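Local coordinates for major Capsid Protein VP1 (Chimpanzee polyomavirus Bob, PDB 6Y9I), which forms the pentameric building block of the polyomavirus outer capsid and, as in related polyomaviruses, probably recognises glycan receptors on host cells, at residues Tyr45-His50 with Ala271-Gly276; Ser149-Lys154 with Gln179-Val184; Lys95-Gly100 with Leu228-Ala233; Val107-Ala112 with Gly122-Ile127. All blocks are in the same frame, centred on the assembly; numbering follows the deposited sequence. Where two conformers were deposited one is given.

Contact 1 of 4, residues Tyr45-His50 with Ala271-Gly276; sequences YSEVIH and AIRYRG
S46 and Y274 face each other where a loop runs alongside a strand of the jelly-roll coat protein fold, strand 272-291. The chains run roughly antiparallel, and their register slips by one residue between the bridge of Y45 with R275 and the antiparallel pair I49-I272. In the slip S46 takes over: its N donates to Y274 O at 3.0 Å, while OG receives Y274 N at 2.9 Å and itself donates to E47 O. A chi1 of 69° tucks OG between its own backbone N and carbonyl carbon, which brings the hydroxyl to the N-H of Y274. Beyond the slip, I49 N reaches I272 O at 2.9 Å, the return bond being weak.

R273 runs out extended across the loop. NH1 binds S46 O at 3.0 Å and makes a long salt bridge to E47 OE2 at 3.4 Å, with V48 CG2 lying over one face of the guanidinium. The carboxylate is held in turn by V48 N, which uses the anti lone pair of OE2, and by K39 through OE1; W42 makes a cation-pi contact with R273.

Y45 OH and the R275 guanidinium both bond to another subunit, to S149 O and Q181 O respectively. Within the chain, R275 bends at chi2 and sets CD over the Y45 ring, 3.7 Å from its centroid and 12° off the normal.

Contact 2 of 4, residues Ser149-Lys154 with Gln179-Val184; sequences SNALTK and QLQGLV. With MG (magnesium ion), chain O.
Q181 reaches the S149-A151 backbone with CG 3.8 Å from S149 O, and its OE1 overlaps A151 CB at 3.5 Å. The direct bond between the segments is nearly straight: A151 N donates to Q181 OE1 at 2.9 Å with an angle of 178°, in the carbonyl plane and on a lone pair. An extended chain beyond CG (chi2 170°) carries the amide out to that N-H. Water 3 donates to the same oxygen at 2.8 Å and accepts from N150 ND2, so OE1 has two donors. The other end of the amide, NE2, bonds to Y43 O of a neighbouring subunit, which fixes which way the group is turned; N150 OD1 likewise reaches L110 N of that subunit.

A151 opens the central pair of a type I beta turn, N150 to T153, closed by T153 N to N150 O. Further along, L183 O binds a magnesium ion at 2.3 Å, joined by waters 4, 5 and 6 and by E27 of the neighbouring subunit.

The contact therefore ties together two loops at the subunit interface. Loop 149-154 follows strand 142-146; loop 179-184 leads from helix 166-170, against which L180 and V184 pack, towards strand 188-191.

Contact 3 of 4, residues Lys95-Gly100 with Leu228-Ala233; sequences KTEIVG and LQFTNA
K95 and E97 supply the polar part of this contact, each gripping the backbone of the facing segment. K95, extended beyond CG, brings NZ to N232 O at 2.7 Å. E97 starts with CG anti to the backbone N (chi1 178°) then bends at chi2, so that OE1 accepts T231 N at 2.9 Å through its syn lone pair. OE2 lies near the plane of the F230 ring, at its edge, and takes a hydrogen bond from Y214 OH of a neighbouring subunit.

One water bridges the strands: water 7 accepts from I98 N and donates to Q229 O, both at 2.8 Å, with a longer bond to E97 OE1.

The axes of the two short strand segments approach to 6.8 Å at 130° between their directions, and side chains and a water, not backbone pairing, join them. In the beta-sandwich, strand 87-98 pairs with strand 272-291, whereas L228-T231 forms an antiparallel ladder with a neighbouring subunit's strand and carries the sheet across the interface.

Apolar contact is slight: the I98 and L228 side chains cross at about a right angle, CD1 to CD2 4.2 Å. T231 OG1 accepts A233 N in an ST turn and also bonds Y214 O of that neighbour.

Contact 4 of 4, residues Val107-Ala112 with Gly122-Ile127; sequences VHLLEA and GPSQPI
S124 turns its side chain into the bend of 107-112, and its rotamer organises the contact. With chi1 at 83°, OG stands between its own backbone N and carbonyl carbon, where it accepts L109 N across the contact at 3.3 Å and donates to Q125 O at 2.9 Å, approaching that carbonyl from well above its plane. The buried hydroxyl is thus used both ways. The backbone adds a short bond, S124 N to V107 O at 2.7 Å.

V107 and P123 lie side by side and point the same way, CB to CB at 3.5 Å. The CG1 branch of V107 meets P126 CB at 4.0 Å while CG2 stays by P123. L109 extends from chi1 -73° into a fully trans chi2, which sends CD1 past the Q125 carbonyl to I127 CD1 at 3.8 Å. A112 CB fills in against S124 CB, also at 3.8 Å, and A112 closes the type II turn from L109, its N bonding L109 O.

Both segments belong to the long connection between strands 87-98 and 131-138. I127 and Q125 rest on strand 252-265, while E200 of a neighbouring subunit binds H108 NE2.

Contact 1 and contact 4 are the only pair that touch within the chain: R275 CB packs on I127 CD1 at 3.9 Å, with centres 14 Å apart. Contact 3 reaches the same sheet as contact 1, since strands 87-98 and 272-291 are neighbours, yet their nearest atoms stay about 6 Å apart. Contact 2 has its centre about 22 Å from that of contact 1 and about 35 Å from those of contacts 3 and 4. Subunit packing brings it back: Y45 and R275 of contact 1, and L110 of contact 4, meet contact 2 residues of a neighbouring copy. I272 and Y274 of contact 1 likewise pack on P123 and V107 of contact 4 in a neighbouring copy.

Contact 1 of 4, residues Tyr45-His50 with Ala271-Gly276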
loop_
_atom_site.group_PDB
_atom_site.type_symbol
_atom_site.label_atom_id
_atom_site.label_comp_id
_atom_site.label_asym_id
_atom_site.label_seq_id
_atom_site.Cartn_x
_atom_site.Cartn_y
_atom_site.Cartn_z
ATOM N N TYR A 45 -12.367 -13.451 22.230
ATOM C CA TYR A 45 -10.987 -13.935 22.005
ATOM C C TYR A 45 -11.059 -15.448 21.817
ATOM O O TYR A 45 -12.112 -16.075 22.126
ATOM C CB TYR A 45 -10.058 -13.625 23.186
ATOM C CG TYR A 45 -9.789 -12.174 23.501
ATOM C CD1 TYR A 45 -10.722 -11.391 24.173
ATOM C CD2 TYR A 45 -8.569 -11.603 23.201
ATOM C CE1 TYR A 45 -10.463 -10.069 24.509
ATOM C CE2 TYR A 45 -8.280 -10.295 23.541
ATOM C CZ TYR A 45 -9.225 -9.525 24.197
ATOM O OH TYR A 45 -8.941 -8.221 24.474
ATOM N N SER A 46 -9.991 -16.036 21.280
ATOM C CA SER A 46 -9.814 -17.507 21.263
ATOM C C SER A 46 -9.244 -17.931 22.615
ATOM O O SER A 46 -8.710 -17.057 23.368
ATOM C CB SER A 46 -8.926 -17.980 20.132
ATOM O OG SER A 46 -7.580 -17.589 20.340
ATOM N N GLU A 47 -9.311 -19.234 22.894
ATOM C CA GLU A 47 -8.458 -19.856 23.927
ATOM C C GLU A 47 -7.004 -19.706 23.471
ATOM O O GLU A 47 -6.759 -19.516 22.268
ATOM C CB GLU A 47 -8.820 -21.322 24.142
ATOM C CG GLU A 47 -7.953 -22.020 25.160
ATOM C CD GLU A 47 -8.050 -21.401 26.539
ATOM O OE1 GLU A 47 -8.813 -21.944 27.348
ATOM O OE2 GLU A 47 -7.369 -20.390 26.798
ATOM N N VAL A 48 -6.068 -19.814 24.407
ATOM C CA VAL A 48 -4.615 -19.709 24.108
ATOM C C VAL A 48 -4.214 -20.828 23.134
ATOM O O VAL A 48 -4.728 -21.947 23.276
ATOM C CB VAL A 48 -3.808 -19.743 25.413
ATOM C CG1 VAL A 48 -2.332 -19.666 25.120
ATOM C CG2 VAL A 48 -4.216 -18.634 26.362
ATOM N N ILE A 49 -3.313 -20.532 22.196
ATOM C CA ILE A 49 -2.763 -21.499 21.206
ATOM C C ILE A 49 -1.239 -21.546 21.323
ATOM O O ILE A 49 -0.558 -20.475 21.297
ATOM C CB ILE A 49 -3.197 -21.137 19.780
ATOM C CG1 ILE A 49 -4.707 -20.943 19.662
ATOM C CG2 ILE A 49 -2.701 -22.178 18.807
ATOM C CD1 ILE A 49 -5.093 -20.004 18.565
ATOM N N HIS A 50 -0.720 -22.764 21.391
ATOM C CA HIS A 50 0.725 -23.092 21.434
ATOM C C HIS A 50 1.071 -23.862 20.163
ATOM O O HIS A 50 0.177 -24.503 19.610
ATOM C CB HIS A 50 1.052 -23.921 22.680
ATOM C CG HIS A 50 0.368 -23.464 23.919
ATOM N ND1 HIS A 50 -0.944 -23.803 24.198
ATOM C CD2 HIS A 50 0.811 -22.739 24.973
ATOM C CE1 HIS A 50 -1.286 -23.286 25.375
ATOM N NE2 HIS A 50 -0.221 -22.620 25.869
ATOM N N ALA A 271 2.353 -17.453 24.262
ATOM C CA ALA A 271 1.207 -18.054 23.555
ATOM C C ALA A 271 0.258 -16.928 23.148
ATOM O O ALA A 271 0.387 -15.815 23.666
ATOM C CB ALA A 271 0.508 -19.061 24.414
ATOM N N ILE A 272 -0.606 -17.186 22.182
ATOM C CA ILE A 272 -1.451 -16.088 21.655
ATOM C C ILE A 272 -2.908 -16.421 21.905
ATOM O O ILE A 272 -3.254 -17.608 22.134
ATOM C CB ILE A 272 -1.119 -15.793 20.175
ATOM C CG1 ILE A 272 -1.444 -16.954 19.247
ATOM C CG2 ILE A 272 0.338 -15.359 20.035
ATOM C CD1 ILE A 272 -2.875 -16.996 18.826
ATOM N N ARG A 273 -3.734 -15.383 21.835
ATOM C CA ARG A 273 -5.175 -15.499 21.565
ATOM C C ARG A 273 -5.509 -14.605 20.358
ATOM O O ARG A 273 -5.053 -13.462 20.315
ATOM C CB ARG A 273 -6.017 -15.026 22.750
ATOM C CG ARG A 273 -5.743 -15.664 24.100
ATOM C CD ARG A 273 -6.628 -15.024 25.153
ATOM N NE ARG A 273 -6.432 -15.619 26.469
ATOM C CZ ARG A 273 -7.173 -16.594 27.002
ATOM N NH1 ARG A 273 -8.182 -17.131 26.339
ATOM N NH2 ARG A 273 -6.891 -17.042 28.210
ATOM N N TYR A 274 -6.361 -15.087 19.462
ATOM C CA TYR A 274 -7.013 -14.251 18.439
ATOM C C TYR A 274 -7.987 -13.296 19.138
ATOM O O TYR A 274 -8.620 -13.684 20.119
ATOM C CB TYR A 274 -7.738 -15.129 17.427
ATOM C CG TYR A 274 -6.858 -16.037 16.610
ATOM C CD1 TYR A 274 -6.111 -15.551 15.537
ATOM C CD2 TYR A 274 -6.787 -17.396 16.875
ATOM C CE1 TYR A 274 -5.304 -16.379 14.772
ATOM C CE2 TYR A 274 -6.027 -18.242 16.074
ATOM C CZ TYR A 274 -5.278 -17.737 15.031
ATOM O OH TYR A 274 -4.508 -18.577 14.268
ATOM N N ARG A 275 -8.120 -12.084 18.611
ATOM C CA ARG A 275 -9.159 -11.100 18.996
ATOM C C ARG A 275 -10.039 -10.819 17.773
ATOM O O ARG A 275 -9.488 -10.581 16.687
ATOM C CB ARG A 275 -8.464 -9.858 19.562
ATOM C CG ARG A 275 -9.374 -8.697 19.921
ATOM C CD ARG A 275 -10.547 -9.061 20.818
ATOM N NE ARG A 275 -11.272 -7.875 21.226
ATOM C CZ ARG A 275 -12.563 -7.861 21.613
ATOM N NH1 ARG A 275 -13.280 -8.968 21.619
ATOM N NH2 ARG A 275 -13.146 -6.746 22.007
ATOM N N GLY A 276 -11.372 -10.869 17.938
ATOM C CA GLY A 276 -12.351 -10.492 16.907
ATOM C C GLY A 276 -13.179 -9.297 17.355
ATOM O O GLY A 276 -13.297 -9.074 18.570
HETATM O O HOH W 1 -8.494 -6.457 22.285
HETATM O O HOH W 2 -9.506 -19.128 28.059
#

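Contact 2 of 4, residues Ser149-Lys154 with Gln179-Val184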
loop_
_atom_site.group_PDB
_atom_site.type_symbol
_atom_site.label_atom_id
_atom_site.label_comp_id
_atom_site.label_asym_id
_atom_site.label_seq_id
_atom_site.Cartn_x
_atom_site.Cartn_y
_atom_site.Cartn_z
ATOM N N SER A 149 -4.484 -26.914 6.502
ATOM C CA SER A 149 -3.044 -26.569 6.392
ATOM C C SER A 149 -2.220 -27.831 6.713
ATOM O O SER A 149 -1.243 -28.109 5.992
ATOM C CB SER A 149 -2.724 -25.409 7.292
ATOM O OG SER A 149 -3.303 -25.619 8.579
ATOM N N ASN A 150 -2.631 -28.599 7.731
ATOM C CA ASN A 150 -2.005 -29.897 8.127
ATOM C C ASN A 150 -3.108 -30.964 8.182
ATOM O O ASN A 150 -3.889 -30.983 9.145
ATOM C CB ASN A 150 -1.268 -29.837 9.470
ATOM C CG ASN A 150 -0.142 -28.827 9.549
ATOM O OD1 ASN A 150 -0.027 -28.119 10.550
ATOM N ND2 ASN A 150 0.713 -28.789 8.543
ATOM N N ALA A 151 -3.185 -31.815 7.165
ATOM C CA ALA A 151 -4.296 -32.779 7.049
ATOM C C ALA A 151 -4.372 -33.651 8.320
ATOM O O ALA A 151 -5.498 -34.040 8.671
ATOM C CB ALA A 151 -4.155 -33.594 5.793
ATOM N N LEU A 152 -3.256 -33.889 9.033
ATOM C CA LEU A 152 -3.251 -34.859 10.170
ATOM C C LEU A 152 -3.340 -34.152 11.533
ATOM O O LEU A 152 -3.067 -34.802 12.574
ATOM C CB LEU A 152 -2.011 -35.740 10.046
ATOM C CG LEU A 152 -2.013 -36.714 8.861
ATOM C CD1 LEU A 152 -0.916 -37.759 9.011
ATOM C CD2 LEU A 152 -3.367 -37.393 8.679
ATOM N N THR A 153 -3.741 -32.880 11.559
ATOM C CA THR A 153 -4.000 -32.137 12.812
ATOM C C THR A 153 -4.961 -32.977 13.629
ATOM O O THR A 153 -5.959 -33.448 13.032
ATOM C CB THR A 153 -4.648 -30.767 12.585
ATOM O OG1 THR A 153 -3.716 -30.009 11.834
ATOM C CG2 THR A 153 -4.961 -30.045 13.876
ATOM N N LYS A 154 -4.706 -33.099 14.927
ATOM C CA LYS A 154 -5.598 -33.831 15.861
ATOM C C LYS A 154 -6.636 -32.847 16.389
ATOM O O LYS A 154 -6.242 -31.859 17.062
ATOM C CB LYS A 154 -4.791 -34.456 16.993
ATOM C CG LYS A 154 -3.828 -35.536 16.530
ATOM C CD LYS A 154 -3.069 -36.166 17.662
ATOM C CE LYS A 154 -1.963 -37.080 17.170
ATOM N NZ LYS A 154 -0.783 -36.310 16.696
ATOM N N GLN A 179 -4.949 -35.380 0.832
ATOM C CA GLN A 179 -5.733 -34.719 -0.262
ATOM C C GLN A 179 -6.324 -33.375 0.218
ATOM O O GLN A 179 -6.453 -32.460 -0.603
ATOM C CB GLN A 179 -6.864 -35.619 -0.749
ATOM C CG GLN A 179 -6.389 -36.795 -1.585
ATOM C CD GLN A 179 -7.534 -37.720 -1.929
ATOM O OE1 GLN A 179 -8.681 -37.291 -2.003
ATOM N NE2 GLN A 179 -7.202 -38.984 -2.164
ATOM N N LEU A 180 -6.672 -33.264 1.505
ATOM C CA LEU A 180 -7.297 -32.064 2.113
ATOM C C LEU A 180 -6.368 -30.843 2.127
ATOM O O LEU A 180 -6.898 -29.750 2.383
ATOM C CB LEU A 180 -7.751 -32.399 3.533
ATOM C CG LEU A 180 -8.977 -33.304 3.587
ATOM C CD1 LEU A 180 -9.191 -33.862 4.966
ATOM C CD2 LEU A 180 -10.207 -32.562 3.124
ATOM N N GLN A 181 -5.071 -31.006 1.873
ATOM C CA GLN A 181 -4.118 -29.876 1.742
ATOM C C GLN A 181 -4.266 -29.229 0.366
ATOM O O GLN A 181 -3.656 -28.154 0.127
ATOM C CB GLN A 181 -2.706 -30.368 2.049
ATOM C CG GLN A 181 -2.550 -30.657 3.538
ATOM C CD GLN A 181 -1.292 -31.377 3.965
ATOM O OE1 GLN A 181 -1.200 -31.811 5.107
ATOM N NE2 GLN A 181 -0.319 -31.493 3.068
ATOM N N GLY A 182 -4.940 -29.918 -0.546
ATOM C CA GLY A 182 -5.341 -29.403 -1.861
ATOM C C GLY A 182 -6.823 -29.133 -1.847
ATOM O O GLY A 182 -7.340 -28.592 -0.843
ATOM N N LEU A 183 -7.503 -29.500 -2.923
ATOM C CA LEU A 183 -8.950 -29.245 -3.074
ATOM C C LEU A 183 -9.649 -30.603 -3.220
ATOM O O LEU A 183 -9.502 -31.237 -4.285
ATOM C CB LEU A 183 -9.169 -28.345 -4.292
ATOM C CG LEU A 183 -10.494 -27.594 -4.347
ATOM C CD1 LEU A 183 -11.679 -28.553 -4.358
ATOM C CD2 LEU A 183 -10.603 -26.609 -3.202
ATOM N N VAL A 184 -10.367 -31.001 -2.179
ATOM C CA VAL A 184 -11.266 -32.185 -2.135
ATOM C C VAL A 184 -12.686 -31.701 -2.422
ATOM O O VAL A 184 -13.320 -31.074 -1.567
ATOM C CB VAL A 184 -11.135 -32.868 -0.767
ATOM C CG1 VAL A 184 -12.135 -33.990 -0.557
ATOM C CG2 VAL A 184 -9.709 -33.377 -0.568
HETATM MG MG MG O . -8.306 -33.072 -5.072
HETATM O O HOH W 3 0.919 -31.451 6.936
HETATM O O HOH W 4 -6.659 -33.084 -3.229
HETATM O O HOH W 5 -9.563 -34.805 -3.960
HETATM O O HOH W 6 -9.650 -33.399 -6.827
#

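Contact 3 of 4, residues Lys95-Gly100 with Leu228-Ala233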
loop_
_atom_site.group_PDB
_atom_site.type_symbol
_atom_site.label_atom_id
_atom_site.label_comp_id
_atom_site.label_asym_id
_atom_site.label_seq_id
_atom_site.Cartn_x
_atom_site.Cartn_y
_atom_site.Cartn_z
ATOM N N LYS A 95 -24.559 -1.457 3.931
ATOM C CA LYS A 95 -23.488 -0.789 4.680
ATOM C C LYS A 95 -23.027 -1.797 5.716
ATOM O O LYS A 95 -23.863 -2.434 6.355
ATOM C CB LYS A 95 -23.982 0.524 5.272
ATOM C CG LYS A 95 -24.248 1.584 4.227
ATOM C CD LYS A 95 -24.309 2.957 4.826
ATOM C CE LYS A 95 -24.587 4.023 3.798
ATOM N NZ LYS A 95 -24.859 5.308 4.488
ATOM N N THR A 96 -21.731 -2.004 5.805
ATOM C CA THR A 96 -21.184 -2.909 6.829
ATOM C C THR A 96 -20.032 -2.188 7.519
ATOM O O THR A 96 -19.327 -1.387 6.875
ATOM C CB THR A 96 -20.871 -4.289 6.233
ATOM O OG1 THR A 96 -20.532 -5.124 7.332
ATOM C CG2 THR A 96 -19.737 -4.271 5.233
ATOM N N GLU A 97 -19.860 -2.459 8.795
ATOM C CA GLU A 97 -18.853 -1.763 9.600
ATOM C C GLU A 97 -18.324 -2.712 10.661
ATOM O O GLU A 97 -19.139 -3.392 11.309
ATOM C CB GLU A 97 -19.504 -0.561 10.266
ATOM C CG GLU A 97 -18.554 0.184 11.142
ATOM C CD GLU A 97 -18.060 1.442 10.480
ATOM O OE1 GLU A 97 -17.639 1.347 9.296
ATOM O OE2 GLU A 97 -18.137 2.504 11.148
ATOM N N ILE A 98 -17.003 -2.748 10.834
ATOM C CA ILE A 98 -16.375 -3.363 12.032
ATOM C C ILE A 98 -16.471 -2.364 13.179
ATOM O O ILE A 98 -15.897 -1.247 13.083
ATOM C CB ILE A 98 -14.922 -3.747 11.735
ATOM C CG1 ILE A 98 -14.834 -4.687 10.541
ATOM C CG2 ILE A 98 -14.223 -4.316 12.960
ATOM C CD1 ILE A 98 -13.473 -4.688 9.895
ATOM N N VAL A 99 -17.107 -2.751 14.268
ATOM C CA VAL A 99 -17.358 -1.811 15.399
ATOM C C VAL A 99 -16.364 -2.056 16.526
ATOM O O VAL A 99 -16.101 -3.235 16.845
ATOM C CB VAL A 99 -18.810 -1.900 15.912
ATOM C CG1 VAL A 99 -19.016 -0.988 17.099
ATOM C CG2 VAL A 99 -19.775 -1.507 14.811
ATOM N N GLY A 100 -15.829 -0.974 17.086
ATOM C CA GLY A 100 -14.909 -1.000 18.235
ATOM C C GLY A 100 -13.443 -0.999 17.828
ATOM O O GLY A 100 -12.611 -1.434 18.632
ATOM N N LEU A 228 -7.379 -1.018 9.180
ATOM C CA LEU A 228 -8.855 -1.108 9.180
ATOM C C LEU A 228 -9.444 0.275 8.947
ATOM O O LEU A 228 -8.894 1.261 9.440
ATOM C CB LEU A 228 -9.323 -1.669 10.512
ATOM C CG LEU A 228 -8.869 -3.075 10.847
ATOM C CD1 LEU A 228 -9.392 -3.462 12.211
ATOM C CD2 LEU A 228 -9.359 -4.054 9.799
ATOM N N GLN A 229 -10.516 0.329 8.181
ATOM C CA GLN A 229 -11.218 1.596 7.914
ATOM C C GLN A 229 -12.618 1.461 8.509
ATOM O O GLN A 229 -13.119 0.314 8.696
ATOM C CB GLN A 229 -11.267 1.863 6.410
ATOM C CG GLN A 229 -9.940 2.263 5.780
ATOM C CD GLN A 229 -10.167 2.647 4.331
ATOM N N PHE A 230 -13.240 2.583 8.807
ATOM C CA PHE A 230 -14.652 2.604 9.245
ATOM C C PHE A 230 -15.267 3.889 8.700
ATOM O O PHE A 230 -14.632 4.953 8.727
ATOM C CB PHE A 230 -14.734 2.424 10.764
ATOM C CG PHE A 230 -13.895 3.357 11.592
ATOM C CD1 PHE A 230 -12.523 3.173 11.698
ATOM C CD2 PHE A 230 -14.476 4.421 12.270
ATOM C CE1 PHE A 230 -11.753 4.019 12.481
ATOM C CE2 PHE A 230 -13.707 5.262 13.062
ATOM C CZ PHE A 230 -12.350 5.040 13.185
ATOM N N THR A 231 -16.488 3.784 8.200
ATOM C CA THR A 231 -17.213 4.933 7.616
ATOM C C THR A 231 -18.677 4.531 7.505
ATOM O O THR A 231 -18.936 3.323 7.435
ATOM C CB THR A 231 -16.595 5.323 6.268
ATOM O OG1 THR A 231 -17.250 6.466 5.733
ATOM C CG2 THR A 231 -16.651 4.212 5.240
ATOM N N ASN A 232 -19.580 5.503 7.490
ATOM C CA ASN A 232 -20.977 5.257 7.052
ATOM C C ASN A 232 -21.216 5.886 5.670
ATOM O O ASN A 232 -22.371 6.080 5.343
ATOM C CB ASN A 232 -21.980 5.731 8.112
ATOM C CG ASN A 232 -21.985 7.233 8.311
ATOM O OD1 ASN A 232 -21.036 7.912 7.895
ATOM N ND2 ASN A 232 -23.045 7.755 8.924
ATOM N N ALA A 233 -20.178 6.200 4.885
ATOM C CA ALA A 233 -20.341 6.936 3.612
ATOM C C ALA A 233 -20.165 6.009 2.404
ATOM O O ALA A 233 -20.415 6.475 1.298
ATOM C CB ALA A 233 -19.406 8.109 3.581
HETATM O O HOH W 7 -15.526 -1.116 9.080
#

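Contact 4 of 4, residues Val107-Ala112 with Gly122-Ile127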
loop_
_atom_site.group_PDB
_atom_site.type_symbol
_atom_site.label_atom_id
_atom_site.label_comp_id
_atom_site.label_asym_id
_atom_site.label_seq_id
_atom_site.Cartn_x
_atom_site.Cartn_y
_atom_site.Cartn_z
ATOM N N VAL A 107 -2.662 -0.402 24.946
ATOM C CA VAL A 107 -1.310 -0.934 25.245
ATOM C C VAL A 107 -1.262 -1.226 26.754
ATOM O O VAL A 107 -0.180 -1.223 27.327
ATOM C CB VAL A 107 -0.194 -0.016 24.710
ATOM C CG1 VAL A 107 -0.221 0.067 23.193
ATOM C CG2 VAL A 107 -0.237 1.396 25.263
ATOM N N HIS A 108 -2.400 -1.632 27.326
ATOM C CA HIS A 108 -2.494 -2.144 28.724
ATOM C C HIS A 108 -3.363 -3.410 28.731
ATOM O O HIS A 108 -4.193 -3.584 29.609
ATOM C CB HIS A 108 -2.970 -1.038 29.659
ATOM C CG HIS A 108 -4.189 -0.342 29.174
ATOM N ND1 HIS A 108 -5.433 -0.923 29.231
ATOM C CD2 HIS A 108 -4.365 0.897 28.661
ATOM C CE1 HIS A 108 -6.322 -0.091 28.719
ATOM N NE2 HIS A 108 -5.695 1.041 28.395
ATOM N N LEU A 109 -3.137 -4.270 27.754
ATOM C CA LEU A 109 -3.866 -5.549 27.587
ATOM C C LEU A 109 -3.537 -6.487 28.760
ATOM O O LEU A 109 -2.371 -6.805 29.007
ATOM C CB LEU A 109 -3.493 -6.147 26.223
ATOM C CG LEU A 109 -4.091 -5.457 24.990
ATOM C CD1 LEU A 109 -3.635 -6.139 23.712
ATOM C CD2 LEU A 109 -5.595 -5.450 25.037
ATOM N N LEU A 110 -4.574 -6.936 29.463
ATOM C CA LEU A 110 -4.443 -7.876 30.605
ATOM C C LEU A 110 -3.708 -9.137 30.136
ATOM O O LEU A 110 -4.048 -9.678 29.077
ATOM C CB LEU A 110 -5.831 -8.206 31.153
ATOM C CG LEU A 110 -6.413 -7.142 32.077
ATOM C CD1 LEU A 110 -7.907 -7.337 32.255
ATOM C CD2 LEU A 110 -5.713 -7.173 33.417
ATOM N N GLU A 111 -2.708 -9.540 30.915
ATOM C CA GLU A 111 -1.889 -10.760 30.722
ATOM C C GLU A 111 -0.920 -10.605 29.546
ATOM O O GLU A 111 -0.171 -11.553 29.312
ATOM C CB GLU A 111 -2.774 -11.994 30.546
ATOM C CG GLU A 111 -3.451 -12.394 31.840
ATOM C CD GLU A 111 -4.255 -13.679 31.764
ATOM O OE1 GLU A 111 -4.063 -14.442 30.812
ATOM O OE2 GLU A 111 -5.045 -13.915 32.673
ATOM N N ALA A 112 -0.847 -9.449 28.881
ATOM C CA ALA A 112 -0.121 -9.331 27.591
ATOM C C ALA A 112 1.363 -9.028 27.839
ATOM O O ALA A 112 1.684 -8.350 28.797
ATOM C CB ALA A 112 -0.759 -8.307 26.701
ATOM N N GLY A 122 7.306 -0.845 30.216
ATOM C CA GLY A 122 6.794 -0.362 28.931
ATOM C C GLY A 122 5.320 -0.686 28.822
ATOM O O GLY A 122 4.740 -1.313 29.712
ATOM N N PRO A 123 4.714 -0.353 27.673
ATOM C CA PRO A 123 3.334 -0.705 27.409
ATOM C C PRO A 123 3.270 -2.202 27.091
ATOM O O PRO A 123 4.301 -2.836 26.848
ATOM C CB PRO A 123 3.023 0.137 26.167
ATOM C CG PRO A 123 4.309 0.144 25.403
ATOM C CD PRO A 123 5.384 0.162 26.468
ATOM N N SER A 124 2.071 -2.765 27.083
ATOM C CA SER A 124 1.889 -4.107 26.491
ATOM C C SER A 124 2.084 -4.002 24.990
ATOM O O SER A 124 1.913 -2.891 24.401
ATOM C CB SER A 124 0.551 -4.722 26.814
ATOM O OG SER A 124 -0.436 -4.247 25.922
ATOM N N GLN A 125 2.412 -5.129 24.372
ATOM C CA GLN A 125 2.226 -5.265 22.911
ATOM C C GLN A 125 0.731 -5.108 22.680
ATOM O O GLN A 125 -0.059 -5.679 23.411
ATOM C CB GLN A 125 2.728 -6.605 22.376
ATOM C CG GLN A 125 4.174 -6.586 21.951
ATOM C CD GLN A 125 4.590 -7.988 21.593
ATOM O OE1 GLN A 125 3.833 -8.734 20.973
ATOM N NE2 GLN A 125 5.797 -8.355 22.000
ATOM N N PRO A 126 0.317 -4.289 21.703
ATOM C CA PRO A 126 -1.091 -4.146 21.369
ATOM C C PRO A 126 -1.526 -5.305 20.461
ATOM O O PRO A 126 -0.692 -6.081 20.032
ATOM C CB PRO A 126 -1.115 -2.843 20.584
ATOM C CG PRO A 126 0.234 -2.908 19.806
ATOM C CD PRO A 126 1.196 -3.496 20.815
ATOM N N ILE A 127 -2.815 -5.393 20.176
ATOM C CA ILE A 127 -3.329 -6.327 19.144
ATOM C C ILE A 127 -2.592 -6.035 17.827
ATOM O O ILE A 127 -2.533 -4.876 17.405
ATOM C CB ILE A 127 -4.856 -6.244 19.012
ATOM C CG1 ILE A 127 -5.559 -6.530 20.342
ATOM C CG2 ILE A 127 -5.343 -7.174 17.917
ATOM C CD1 ILE A 127 -5.343 -7.926 20.875
#